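PDB 1RV9: conserved hypothetical protein NMB0706 from Neisseria meningitidis, which is of unknown function but belongs to the family of multi-copper polyphenol oxidoreductase laccases, so it may be an oxidoreductase. Local coordinates for residues Ala26-Leu31 / Leu122-Ala127; Gly42-Leu47 / Val53-Glu58; Gly140-Val145 / Asp181-Pro186; Asp171-Gly176 / Ala204-Leu209; His227-Glu232 / Phe236-Arg241. One frame throughout, in Å; residues are numbered along the deposited sequence.

Contact 1. Residues Ala26-Leu31 / Leu122-Ala127; sequences ANVKTL and LFCDRA
Asn27 ties its strand to the turn after the 122-127 segment through its side-chain amide: ND2 donates to the carbonyl O of Gly128, one residue past that segment, whereas Asn27 OD1 merely lies near Ala127 O, at 4.3 Å and without bonding. Further in, the contact is apolar. Val28 sets both methyls against Cys124: CG1 is 3.9 Å from Cys124 CB and CG2 is 4.0 Å from that same CB, so the cysteine CB meets the fork of the valine. Because CG1 of Val28 is anti to the backbone N (chi1 171°), this branch also comes to 4.0 Å from Cys124 SG. The two strands run almost antiparallel, yet they belong to different sheets, 28-33 to a five-stranded mixed sheet and 119-125 to a six-stranded one, and with Val28 CA 7.3 Å from Cys124 CA they meet through side chains, as the two facing sheets of an alpha-beta-beta-alpha fold do. The next pair along is Thr30 and Leu122, whose side chains cross obliquely, with CG2 of Thr30 at 3.9 Å from CD1 of Leu122. The threonine turns its methyl to this leucine, while its OG1 accepts a hydrogen bond from the backbone N of Ala20. Phe123 points away from strand 28-33 and packs on Leu146, Thr149, Ile150 and Met153 of helix 145-153, while Val28 and Thr30 also rest on Ile252 of strand 248-254.

Contact 2. Residues Gly42-Leu47 / Val53-Glu58; sequences GAYQSL and VGDNPE
With CG opposite its carbonyl carbon (chi1 -55°), Tyr44 swings its ring toward the 53-58 segment, and Asp55, whose CG lies anti to the backbone N (chi1 -167°), lays its side chain over one face of that ring. The side chains lie alongside each other and point opposite ways, and the carboxylate stacks on the ring with the planes only 6° apart. Asp55 CB sits 3.7 Å from the centroid of the Tyr44 ring in a CH-pi contact, and OD2 of Asp55 is 3.6 Å from Tyr44 CB. At the far end of the ring, Tyr44 OH donates a short bond of 2.6 Å to Val53 O. Val53 CG2 packs beside it, 3.7 Å from Tyr44 CE2. Three bonds hold the carboxylate of Asp55: its OD2 accepts from Ser40 OG and Asn48 ND2, and its OD1 from Asn56 N at 2.6 Å, which comes from above the carboxylate plane. A sulfate ion, probably from the crystallisation liquor, lies about 5 Å from the Val53 side chain. The segment then runs directly into helix 57-71, where Asn56 OD1 receives Ala59 N and, weakly, Glu58 N, the signature of an asparagine N-cap.

Contact 3. Residues Gly140-Val145 / Asp181-Pro186; sequences GLAGGV and DAFCTP
The methyl of Ala142 is the bump and the ring of Phe183 the surface it presses on. CB of Ala142 stands over one face of the Phe183 ring, 3.6 Å from the centroid and displaced toward the rim, in a CH-pi contact close to the ring normal. The backbone of the same helical turn follows closely, with Ala142 N at 3.5 Å from Phe183 CE1, so the corner of the ring slots against the helix beside the alanine. Leu141 meets that corner from a different direction. Its side chain crosses the phenylalanine at about a right angle, with CB in the ring plane at the edge and Leu141 CG 3.8 Å from Phe183 CE1. Together the two residues clasp the outer end of the ring, one over the face and one at the rim. Phe183 reaches this notch because CG is turned opposite its carbonyl carbon (chi1 -74°), which carries the ring toward helix 138-143. Alongside, Ala182 CB comes to 4.1 Å from Ala142 CB, a methyl-to-methyl touch that lets the ends of helices 138-143 and 177-184 lie close together. Helix 138-143 finishes here in a Schellman motif, with Gly144 at positive phi and Val145 N bonded back to Gly140 O. Leu209 of helix 206-217 packs on both Leu141 and Phe183. Beside the ring, between the two helices, a water donates to Ala142 O at 2.8 Å and to Ala182 O at 3.0 Å. Two carbonyl oxygens, both acceptors, cannot bond to each other, so a water, donating to each, joins them while apolar side chains carry the rest of the join.

Contact 4. Residues Asp171-Gly176 / Ala204-Leu209; sequences DAFEVG and ADLYAL
Phe173 and Ala204 meet at the edge of a small antiparallel sheet, made of strands 174-175, 201-204 and 194-198, just where its middle strand gives way to helix 206-217. The backbones are joined by a nearly straight bond of 2.9 Å from Ala204 N to Phe173 O. Above it the Phe173 side chain, with CG anti to the backbone N (chi1 -169°), folds back over the second segment. CD2 of the Phe173 ring lies 3.6 Å from Ala204 CB, and Ala204 O is near the ring plane at its edge. Leu206 then crosses the phenylalanine at about a right angle, putting its branch point CG 3.8 Å from Phe173 CE2, with both methyls close by. The two branches of Val175 have different partners: CG1 stands over a face of the Phe173 ring near its rim, whereas CG2 comes to 3.9 Å from Ala204 CB. The alanine methyl thus rests against the ring and the valine, which are themselves in contact. Phe194 of strand 194-198 packs on Val175 and Ala204, and Leu141 of helix 138-143 covers Leu206. The helix itself is N-capped by Asp205, whose OD1 accepts from Ala208 N at 3.0 Å, the donor standing well above the carboxylate plane.

Contact 5. Residues His227-Glu232 / Phe236-Arg241; sequences HCTVLE and FFSYRR
Arg241 clamps the two segments together: NH1 donates to Thr229 O at 2.7 Å and to Val230 O at 2.9 Å, while NH2 bonds Phe236 O at 2.7 Å. A bend at chi3 (64°) turns the guanidinium back over its own segment, so that CB of Ser238 lies under one face while the three carbonyls hold its rotation. A backbone bond of 3.0 Å from Phe236 N to Glu232 O closes the loop between the segments. At the other end, His227 ND1 donates to OE1 of Glu232 at 2.8 Å, on the syn side of the carboxylate, whose OE2 accepts from Cys228 N. This fixes the imidazole so that the edge of the Phe236 ring points at its face, a T-shaped pair with planes at 76°. OE1 of Glu232 also sits at the Phe236 edge, 3.4 Å from CE2. Packing spreads outward from here, Val230 CG2 lying 3.3 Å from Ser238 OG and 3.9 Å from Arg240 CB. Ser238 N-caps helix 239-242, and Asp117 takes bonds from both Ser238 OG and Thr229 OG1. Met248 of strand 248-254 backs Thr229 and Phe236, and Tyr207 of helix 206-217 holds His227 O.

The five contacts lie in one chain of alpha-beta-beta-alpha build. Contact 1 joins its two main sheets, and contact 2, which lies within the sequence spanned by contact 1, sits at the surface about 30 Å away between centres. Contacts 3 and 4 alternate along the chain, their centres 13 Å apart, and share the packing of Leu141 and Phe183 against Leu206 and Leu209 of helix 206-217. Contact 5 comes last and bridges contacts 2 and 4: it meets contact 4 where Tyr207 OH is 2.6 Å from His227 O, and contact 2 where Phe237 packs on Tyr44, Gln45 and Leu47. Contacts 2, 5, 4 and 3 thus form a continuous touching series, while contact 1, between the sheets, touches none of them.

Contact 1. Residues Ala26-Leu31 / Leu122-Ala127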
# COMPACT_ATOMS: atom_id res chain seq x y z
N ALA A 26 -11.19 -14.98 -9.54
CA ALA A 26 -12.05 -15.27 -8.39
C ALA A 26 -11.37 -15.76 -7.12
O ALA A 26 -11.95 -15.67 -6.03
CB ALA A 26 -13.14 -16.24 -8.80
N ASN A 27 -10.16 -16.29 -7.23
CA ASN A 27 -9.47 -16.79 -6.05
C ASN A 27 -8.51 -15.77 -5.46
O ASN A 27 -7.75 -16.08 -4.54
CB ASN A 27 -8.74 -18.10 -6.38
CG ASN A 27 -7.63 -17.91 -7.37
OD1 ASN A 27 -7.72 -17.09 -8.29
ND2 ASN A 27 -6.56 -18.68 -7.20
N VAL A 28 -8.52 -14.56 -6.01
CA VAL A 28 -7.68 -13.49 -5.49
C VAL A 28 -8.60 -12.56 -4.73
O VAL A 28 -9.46 -11.89 -5.32
CB VAL A 28 -6.95 -12.72 -6.61
CG1 VAL A 28 -6.27 -11.48 -6.04
CG2 VAL A 28 -5.91 -13.63 -7.25
N LYS A 29 -8.44 -12.53 -3.41
CA LYS A 29 -9.26 -11.70 -2.55
C LYS A 29 -8.48 -10.51 -2.04
O LYS A 29 -7.27 -10.59 -1.81
CB LYS A 29 -9.75 -12.52 -1.36
CG LYS A 29 -10.50 -13.79 -1.74
CD LYS A 29 -11.74 -13.47 -2.54
CE LYS A 29 -12.53 -14.73 -2.84
NZ LYS A 29 -13.78 -14.41 -3.58
N THR A 30 -9.18 -9.40 -1.84
CA THR A 30 -8.56 -8.19 -1.32
C THR A 30 -9.43 -7.55 -0.26
O THR A 30 -10.65 -7.74 -0.22
CB THR A 30 -8.30 -7.13 -2.43
OG1 THR A 30 -9.54 -6.74 -3.03
CG2 THR A 30 -7.36 -7.67 -3.49
N LEU A 31 -8.79 -6.79 0.62
CA LEU A 31 -9.50 -6.07 1.65
C LEU A 31 -8.78 -4.75 1.82
O LEU A 31 -7.61 -4.71 2.19
CB LEU A 31 -9.49 -6.84 2.98
CG LEU A 31 -10.38 -6.24 4.07
CD1 LEU A 31 -11.84 -6.42 3.69
CD2 LEU A 31 -10.10 -6.90 5.41
N LEU A 122 -1.12 -3.47 -4.56
CA LEU A 122 -1.39 -4.90 -4.50
C LEU A 122 -1.11 -5.49 -5.87
O LEU A 122 -1.31 -4.82 -6.88
CB LEU A 122 -2.84 -5.16 -4.12
CG LEU A 122 -3.33 -4.53 -2.81
CD1 LEU A 122 -4.78 -4.94 -2.58
CD2 LEU A 122 -2.46 -5.00 -1.65
N PHE A 123 -0.65 -6.74 -5.90
CA PHE A 123 -0.33 -7.42 -7.16
C PHE A 123 -0.91 -8.83 -7.21
O PHE A 123 -1.06 -9.48 -6.18
CB PHE A 123 1.18 -7.60 -7.31
CG PHE A 123 1.97 -6.32 -7.39
CD1 PHE A 123 2.35 -5.79 -8.62
CD2 PHE A 123 2.41 -5.69 -6.23
CE1 PHE A 123 3.16 -4.66 -8.70
CE2 PHE A 123 3.22 -4.56 -6.29
CZ PHE A 123 3.59 -4.05 -7.53
N CYS A 124 -1.20 -9.30 -8.42
CA CYS A 124 -1.67 -10.67 -8.61
C CYS A 124 -1.50 -10.96 -10.10
O CYS A 124 -1.26 -10.05 -10.88
CB CYS A 124 -3.14 -10.84 -8.20
SG CYS A 124 -4.39 -10.32 -9.40
N ASP A 125 -1.58 -12.23 -10.47
CA ASP A 125 -1.48 -12.59 -11.88
C ASP A 125 -2.88 -13.00 -12.35
O ASP A 125 -3.74 -13.32 -11.53
CB ASP A 125 -0.44 -13.71 -12.10
CG ASP A 125 -0.79 -15.00 -11.38
OD1 ASP A 125 -1.40 -14.94 -10.29
OD2 ASP A 125 -0.42 -16.08 -11.89
N ARG A 126 -3.10 -12.95 -13.65
CA ARG A 126 -4.41 -13.28 -14.23
C ARG A 126 -4.93 -14.66 -13.85
O ARG A 126 -6.14 -14.84 -13.67
CB ARG A 126 -4.35 -13.16 -15.76
CG ARG A 126 -3.93 -11.78 -16.26
CD ARG A 126 -5.07 -10.77 -16.27
NE ARG A 126 -4.58 -9.43 -16.61
CZ ARG A 126 -5.36 -8.39 -16.88
NH1 ARG A 126 -6.68 -8.51 -16.84
NH2 ARG A 126 -4.82 -7.21 -17.17
N ALA A 127 -4.03 -15.63 -13.73
CA ALA A 127 -4.41 -17.00 -13.40
C ALA A 127 -4.63 -17.25 -11.91
O ALA A 127 -5.13 -18.30 -11.52
CB ALA A 127 -3.37 -17.97 -13.94

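Contact 2. Residues Gly42-Leu47 / Val53-Glu58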
# COMPACT_ATOMS: atom_id res chain seq x y z
N GLY A 42 -10.20 9.05 19.51
CA GLY A 42 -9.44 10.26 19.26
C GLY A 42 -8.82 10.34 17.89
O GLY A 42 -9.48 10.10 16.88
N ALA A 43 -7.53 10.67 17.86
CA ALA A 43 -6.80 10.80 16.60
C ALA A 43 -6.71 9.48 15.86
O ALA A 43 -6.47 9.45 14.66
CB ALA A 43 -5.39 11.32 16.88
N TYR A 44 -6.92 8.38 16.57
CA TYR A 44 -6.81 7.08 15.94
C TYR A 44 -8.19 6.62 15.61
O TYR A 44 -8.41 5.45 15.31
CB TYR A 44 -6.14 6.10 16.89
CG TYR A 44 -4.80 6.60 17.37
CD1 TYR A 44 -4.67 7.20 18.62
CD2 TYR A 44 -3.68 6.54 16.55
CE1 TYR A 44 -3.45 7.73 19.04
CE2 TYR A 44 -2.45 7.07 16.96
CZ TYR A 44 -2.35 7.67 18.21
OH TYR A 44 -1.15 8.22 18.61
N GLN A 45 -9.14 7.54 15.57
CA GLN A 45 -10.42 6.94 15.35
C GLN A 45 -10.82 5.93 14.34
O GLN A 45 -10.91 6.08 13.09
CB GLN A 45 -11.57 7.92 15.55
CG GLN A 45 -11.92 9.07 14.65
CD GLN A 45 -12.92 9.91 15.43
OE1 GLN A 45 -12.54 10.63 16.35
NE2 GLN A 45 -14.21 9.74 15.12
N SER A 46 -11.01 4.88 15.14
CA SER A 46 -11.44 3.54 15.08
C SER A 46 -10.60 2.41 14.53
O SER A 46 -9.88 1.74 15.31
CB SER A 46 -12.93 3.63 14.72
OG SER A 46 -13.33 2.86 13.66
N LEU A 47 -10.63 2.13 13.24
CA LEU A 47 -9.81 0.97 12.88
C LEU A 47 -8.31 1.14 12.65
O LEU A 47 -7.81 0.86 11.57
CB LEU A 47 -10.44 0.17 11.73
CG LEU A 47 -10.09 -1.32 11.57
CD1 LEU A 47 -10.72 -2.18 12.68
CD2 LEU A 47 -10.64 -1.77 10.22
N VAL A 53 2.27 3.95 16.08
CA VAL A 53 1.80 5.33 16.00
C VAL A 53 1.31 5.98 17.30
O VAL A 53 0.75 7.07 17.27
CB VAL A 53 0.71 5.46 14.91
CG1 VAL A 53 1.31 5.10 13.54
CG2 VAL A 53 -0.46 4.53 15.22
N GLY A 54 1.53 5.30 18.42
CA GLY A 54 1.14 5.86 19.71
C GLY A 54 -0.24 5.54 20.25
O GLY A 54 -0.67 6.13 21.24
N ASP A 55 -0.94 4.61 19.60
CA ASP A 55 -2.28 4.22 20.02
C ASP A 55 -2.18 3.19 21.16
O ASP A 55 -1.09 2.69 21.45
CB ASP A 55 -3.03 3.62 18.82
CG ASP A 55 -4.53 3.47 19.06
OD1 ASP A 55 -5.02 3.92 20.12
OD2 ASP A 55 -5.22 2.92 18.18
N ASN A 56 -3.30 2.90 21.80
CA ASN A 56 -3.32 1.92 22.88
C ASN A 56 -3.06 0.54 22.27
O ASN A 56 -3.77 0.12 21.37
CB ASN A 56 -4.68 1.94 23.59
CG ASN A 56 -4.80 0.88 24.67
OD1 ASN A 56 -4.98 -0.30 24.39
ND2 ASN A 56 -4.68 1.31 25.93
N PRO A 57 -2.03 -0.16 22.76
CA PRO A 57 -1.68 -1.50 22.25
C PRO A 57 -2.84 -2.49 22.24
O PRO A 57 -3.02 -3.24 21.28
CB PRO A 57 -0.55 -1.93 23.18
CG PRO A 57 0.13 -0.63 23.48
CD PRO A 57 -1.05 0.28 23.76
N GLU A 58 -3.64 -2.50 23.31
CA GLU A 58 -4.77 -3.42 23.39
C GLU A 58 -5.80 -3.10 22.31
O GLU A 58 -6.41 -4.01 21.74
CB GLU A 58 -5.43 -3.35 24.76
CG GLU A 58 -6.68 -4.20 24.87
CD GLU A 58 -7.44 -3.97 26.16
OE1 GLU A 58 -6.94 -4.38 27.23
OE2 GLU A 58 -8.54 -3.38 26.11

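Contact 3. Residues Gly140-Val145 / Asp181-Pro186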
# COMPACT_ATOMS: atom_id res chain seq x y z
N GLY A 140 10.50 4.40 -0.79
CA GLY A 140 10.49 3.05 -1.32
C GLY A 140 10.14 3.02 -2.80
O GLY A 140 10.65 2.19 -3.56
N LEU A 141 9.26 3.92 -3.21
CA LEU A 141 8.84 3.97 -4.60
C LEU A 141 10.02 4.37 -5.48
O LEU A 141 10.31 3.73 -6.49
CB LEU A 141 7.68 4.96 -4.77
CG LEU A 141 7.00 5.00 -6.15
CD1 LEU A 141 6.44 3.63 -6.49
CD2 LEU A 141 5.88 6.05 -6.14
N ALA A 142 10.72 5.43 -5.08
CA ALA A 142 11.87 5.89 -5.85
C ALA A 142 13.02 4.89 -5.72
O ALA A 142 13.88 4.81 -6.61
CB ALA A 142 12.32 7.27 -5.35
N GLY A 143 13.03 4.13 -4.63
CA GLY A 143 14.08 3.16 -4.39
C GLY A 143 13.95 1.84 -5.13
O GLY A 143 14.93 1.09 -5.22
N GLY A 144 12.75 1.54 -5.62
CA GLY A 144 12.53 0.31 -6.36
C GLY A 144 11.79 -0.80 -5.65
O GLY A 144 11.95 -1.97 -5.99
N VAL A 145 10.95 -0.46 -4.67
CA VAL A 145 10.21 -1.50 -3.96
C VAL A 145 9.26 -2.24 -4.89
O VAL A 145 9.07 -3.45 -4.75
CB VAL A 145 9.42 -0.92 -2.75
CG1 VAL A 145 8.31 -0.01 -3.23
CG2 VAL A 145 8.87 -2.06 -1.89
N ASP A 181 14.11 15.13 -7.42
CA ASP A 181 15.34 14.54 -7.96
C ASP A 181 15.42 13.03 -7.76
O ASP A 181 15.92 12.32 -8.63
CB ASP A 181 16.57 15.21 -7.35
CG ASP A 181 16.71 16.67 -7.73
OD1 ASP A 181 16.13 17.08 -8.76
OD2 ASP A 181 17.42 17.40 -7.01
N ALA A 182 14.93 12.55 -6.62
CA ALA A 182 14.98 11.12 -6.33
C ALA A 182 14.30 10.31 -7.43
O ALA A 182 14.65 9.15 -7.67
CB ALA A 182 14.31 10.84 -4.99
N PHE A 183 13.33 10.92 -8.09
CA PHE A 183 12.60 10.27 -9.17
C PHE A 183 13.07 10.69 -10.56
O PHE A 183 13.42 9.85 -11.39
CB PHE A 183 11.11 10.58 -9.06
CG PHE A 183 10.40 9.85 -7.96
CD1 PHE A 183 9.98 8.54 -8.14
CD2 PHE A 183 10.13 10.48 -6.75
CE1 PHE A 183 9.29 7.87 -7.13
CE2 PHE A 183 9.44 9.82 -5.74
CZ PHE A 183 9.02 8.51 -5.93
N CYS A 184 13.06 11.99 -10.80
CA CYS A 184 13.39 12.55 -12.11
C CYS A 184 14.83 12.54 -12.60
O CYS A 184 15.06 12.63 -13.81
CB CYS A 184 12.83 13.96 -12.21
SG CYS A 184 11.07 14.01 -11.85
N THR A 185 15.81 12.47 -11.71
CA THR A 185 17.19 12.44 -12.17
C THR A 185 17.43 11.08 -12.83
O THR A 185 17.90 11.02 -13.97
CB THR A 185 18.18 12.69 -11.01
OG1 THR A 185 18.04 14.03 -10.55
CG2 THR A 185 19.62 12.48 -11.48
N PRO A 186 17.11 9.98 -12.13
CA PRO A 186 17.32 8.65 -12.73
C PRO A 186 16.22 8.25 -13.72
O PRO A 186 16.43 7.36 -14.55
CB PRO A 186 17.38 7.74 -11.51
CG PRO A 186 16.45 8.41 -10.55
CD PRO A 186 16.82 9.87 -10.69
O HOH W 1 13.94 6.50 -8.81

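Contact 4. Residues Asp171-Gly176 / Ala204-Leu209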
# COMPACT_ATOMS: atom_id res chain seq x y z
N ASP A 171 -2.99 16.74 -5.50
CA ASP A 171 -3.47 18.01 -4.96
C ASP A 171 -3.03 18.29 -3.53
O ASP A 171 -2.84 19.45 -3.16
CB ASP A 171 -5.00 18.05 -5.01
CG ASP A 171 -5.52 18.29 -6.40
OD1 ASP A 171 -5.16 19.33 -7.00
OD2 ASP A 171 -6.31 17.46 -6.90
N ALA A 172 -2.84 17.25 -2.74
CA ALA A 172 -2.46 17.42 -1.34
C ALA A 172 -1.02 17.04 -0.99
O ALA A 172 -0.56 17.34 0.11
CB ALA A 172 -3.42 16.64 -0.45
N PHE A 173 -0.32 16.40 -1.92
CA PHE A 173 1.05 15.97 -1.65
C PHE A 173 2.10 16.95 -2.17
O PHE A 173 2.55 16.85 -3.31
CB PHE A 173 1.27 14.57 -2.25
CG PHE A 173 2.55 13.90 -1.81
CD1 PHE A 173 3.09 14.15 -0.55
CD2 PHE A 173 3.19 12.99 -2.65
CE1 PHE A 173 4.26 13.50 -0.14
CE2 PHE A 173 4.35 12.33 -2.24
CZ PHE A 173 4.89 12.59 -0.99
N GLU A 174 2.48 17.89 -1.32
CA GLU A 174 3.47 18.90 -1.67
C GLU A 174 4.86 18.46 -1.23
O GLU A 174 5.07 18.13 -0.06
CB GLU A 174 3.09 20.22 -1.02
CG GLU A 174 3.98 21.39 -1.38
CD GLU A 174 3.55 22.66 -0.69
OE1 GLU A 174 2.41 23.12 -0.94
OE2 GLU A 174 4.34 23.20 0.12
N VAL A 175 5.81 18.47 -2.16
CA VAL A 175 7.18 18.06 -1.86
C VAL A 175 8.23 19.03 -2.38
O VAL A 175 7.92 19.99 -3.09
CB VAL A 175 7.49 16.67 -2.46
CG1 VAL A 175 6.51 15.64 -1.92
CG2 VAL A 175 7.41 16.73 -3.97
N GLY A 176 9.48 18.76 -2.02
CA GLY A 176 10.59 19.61 -2.44
C GLY A 176 11.43 19.03 -3.56
O GLY A 176 11.11 17.99 -4.14
N ALA A 204 3.24 16.27 -6.03
CA ALA A 204 3.65 14.97 -6.52
C ALA A 204 2.47 14.02 -6.65
O ALA A 204 1.67 13.89 -5.73
CB ALA A 204 4.71 14.37 -5.59
N ASP A 205 2.38 13.35 -7.80
CA ASP A 205 1.31 12.41 -8.07
C ASP A 205 1.82 10.98 -7.91
O ASP A 205 2.40 10.41 -8.83
CB ASP A 205 0.80 12.62 -9.50
CG ASP A 205 -0.45 11.82 -9.80
OD1 ASP A 205 -0.74 10.85 -9.07
OD2 ASP A 205 -1.15 12.17 -10.78
N LEU A 206 1.63 10.41 -6.72
CA LEU A 206 2.09 9.05 -6.45
C LEU A 206 1.47 8.02 -7.39
O LEU A 206 2.12 7.04 -7.75
CB LEU A 206 1.79 8.66 -5.00
CG LEU A 206 2.66 9.31 -3.92
CD1 LEU A 206 2.04 9.03 -2.55
CD2 LEU A 206 4.08 8.77 -4.00
N TYR A 207 0.21 8.22 -7.76
CA TYR A 207 -0.45 7.27 -8.66
C TYR A 207 0.24 7.29 -10.02
O TYR A 207 0.53 6.24 -10.58
CB TYR A 207 -1.93 7.62 -8.82
CG TYR A 207 -2.74 7.54 -7.55
CD1 TYR A 207 -2.66 6.43 -6.71
CD2 TYR A 207 -3.60 8.58 -7.19
CE1 TYR A 207 -3.43 6.35 -5.55
CE2 TYR A 207 -4.37 8.51 -6.04
CZ TYR A 207 -4.29 7.39 -5.22
OH TYR A 207 -5.05 7.32 -4.08
N ALA A 208 0.48 8.49 -10.53
CA ALA A 208 1.13 8.63 -11.83
C ALA A 208 2.55 8.08 -11.80
O ALA A 208 3.00 7.45 -12.75
CB ALA A 208 1.14 10.09 -12.25
N LEU A 209 3.26 8.33 -10.70
CA LEU A 209 4.62 7.83 -10.56
C LEU A 209 4.59 6.30 -10.56
O LEU A 209 5.41 5.66 -11.21
CB LEU A 209 5.26 8.34 -9.27
CG LEU A 209 5.70 9.81 -9.26
CD1 LEU A 209 6.08 10.23 -7.84
CD2 LEU A 209 6.88 10.01 -10.20

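Contact 5. Residues His227-Glu232 / Phe236-Arg241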
# COMPACT_ATOMS: atom_id res chain seq x y z
N HIS A 227 -8.73 7.55 -5.00
CA HIS A 227 -8.95 8.19 -3.71
C HIS A 227 -7.87 9.20 -3.33
O HIS A 227 -6.82 9.29 -3.95
CB HIS A 227 -8.99 7.14 -2.60
CG HIS A 227 -10.12 6.17 -2.72
ND1 HIS A 227 -11.40 6.45 -2.29
CD2 HIS A 227 -10.16 4.90 -3.20
CE1 HIS A 227 -12.17 5.39 -2.49
NE2 HIS A 227 -11.44 4.44 -3.04
N CYS A 228 -8.18 9.98 -2.30
CA CYS A 228 -7.25 10.93 -1.71
C CYS A 228 -7.47 10.77 -0.22
O CYS A 228 -8.55 11.08 0.29
CB CYS A 228 -7.53 12.38 -2.10
SG CYS A 228 -6.37 13.49 -1.22
N THR A 229 -6.46 10.26 0.47
CA THR A 229 -6.57 10.05 1.90
C THR A 229 -6.78 11.35 2.67
O THR A 229 -7.37 11.35 3.75
CB THR A 229 -5.32 9.34 2.43
OG1 THR A 229 -4.15 10.04 2.00
CG2 THR A 229 -5.27 7.91 1.91
N VAL A 230 -6.30 12.47 2.13
CA VAL A 230 -6.46 13.75 2.80
C VAL A 230 -7.89 14.28 2.69
O VAL A 230 -8.50 14.68 3.68
CB VAL A 230 -5.48 14.81 2.24
CG1 VAL A 230 -5.81 16.18 2.80
CG2 VAL A 230 -4.05 14.43 2.61
N LEU A 231 -8.42 14.26 1.47
CA LEU A 231 -9.77 14.75 1.22
C LEU A 231 -10.88 13.91 1.85
O LEU A 231 -11.85 14.44 2.38
CB LEU A 231 -10.02 14.87 -0.29
CG LEU A 231 -11.40 15.35 -0.75
CD1 LEU A 231 -11.69 16.72 -0.15
CD2 LEU A 231 -11.44 15.41 -2.27
N GLU A 232 -10.73 12.59 1.82
CA GLU A 232 -11.74 11.69 2.36
C GLU A 232 -11.54 11.39 3.84
O GLU A 232 -11.31 10.24 4.23
CB GLU A 232 -11.75 10.41 1.54
CG GLU A 232 -12.08 10.66 0.08
CD GLU A 232 -11.83 9.46 -0.79
OE1 GLU A 232 -12.28 8.36 -0.43
OE2 GLU A 232 -11.18 9.62 -1.85
N PHE A 236 -10.57 7.64 5.45
CA PHE A 236 -9.17 7.25 5.65
C PHE A 236 -8.38 8.10 6.63
O PHE A 236 -8.68 9.28 6.84
CB PHE A 236 -8.43 7.29 4.31
CG PHE A 236 -9.03 6.41 3.25
CD1 PHE A 236 -8.99 5.03 3.37
CD2 PHE A 236 -9.65 6.97 2.14
CE1 PHE A 236 -9.55 4.21 2.39
CE2 PHE A 236 -10.21 6.16 1.16
CZ PHE A 236 -10.17 4.78 1.28
N PHE A 237 -7.37 7.47 7.23
CA PHE A 237 -6.46 8.15 8.14
C PHE A 237 -5.49 8.90 7.22
O PHE A 237 -5.24 8.47 6.09
CB PHE A 237 -5.64 7.14 8.95
CG PHE A 237 -6.43 6.36 9.96
CD1 PHE A 237 -7.03 7.00 11.04
CD2 PHE A 237 -6.53 4.97 9.86
CE1 PHE A 237 -7.70 6.26 12.02
CE2 PHE A 237 -7.20 4.23 10.83
CZ PHE A 237 -7.79 4.88 11.91
N SER A 238 -4.95 10.01 7.71
CA SER A 238 -4.00 10.80 6.93
C SER A 238 -3.00 11.52 7.82
O SER A 238 -3.38 12.30 8.69
CB SER A 238 -4.73 11.83 6.08
OG SER A 238 -3.80 12.69 5.43
N TYR A 239 -1.72 11.24 7.60
CA TYR A 239 -0.68 11.89 8.38
C TYR A 239 -0.61 13.37 8.02
O TYR A 239 -0.46 14.23 8.89
CB TYR A 239 0.68 11.22 8.12
CG TYR A 239 1.83 11.93 8.79
CD1 TYR A 239 2.48 12.99 8.17
CD2 TYR A 239 2.23 11.58 10.08
CE1 TYR A 239 3.49 13.70 8.82
CE2 TYR A 239 3.24 12.27 10.73
CZ TYR A 239 3.86 13.33 10.10
OH TYR A 239 4.85 14.03 10.75
N ARG A 240 -0.71 13.66 6.73
CA ARG A 240 -0.66 15.04 6.26
C ARG A 240 -1.76 15.86 6.92
O ARG A 240 -1.55 17.02 7.30
CB ARG A 240 -0.83 15.11 4.74
CG ARG A 240 -0.90 16.54 4.21
CD ARG A 240 0.43 17.26 4.43
NE ARG A 240 0.35 18.69 4.14
CZ ARG A 240 -0.12 19.60 4.99
NH1 ARG A 240 -0.56 19.25 6.19
NH2 ARG A 240 -0.14 20.88 4.64
N ARG A 241 -2.93 15.27 7.05
CA ARG A 241 -4.06 15.97 7.64
C ARG A 241 -4.06 16.04 9.16
O ARG A 241 -4.31 17.10 9.73
CB ARG A 241 -5.38 15.35 7.16
CG ARG A 241 -6.63 16.08 7.63
CD ARG A 241 -7.90 15.33 7.23
NE ARG A 241 -7.97 14.03 7.88
CZ ARG A 241 -8.06 12.87 7.23
NH1 ARG A 241 -8.10 12.85 5.90
NH2 ARG A 241 -8.09 11.74 7.91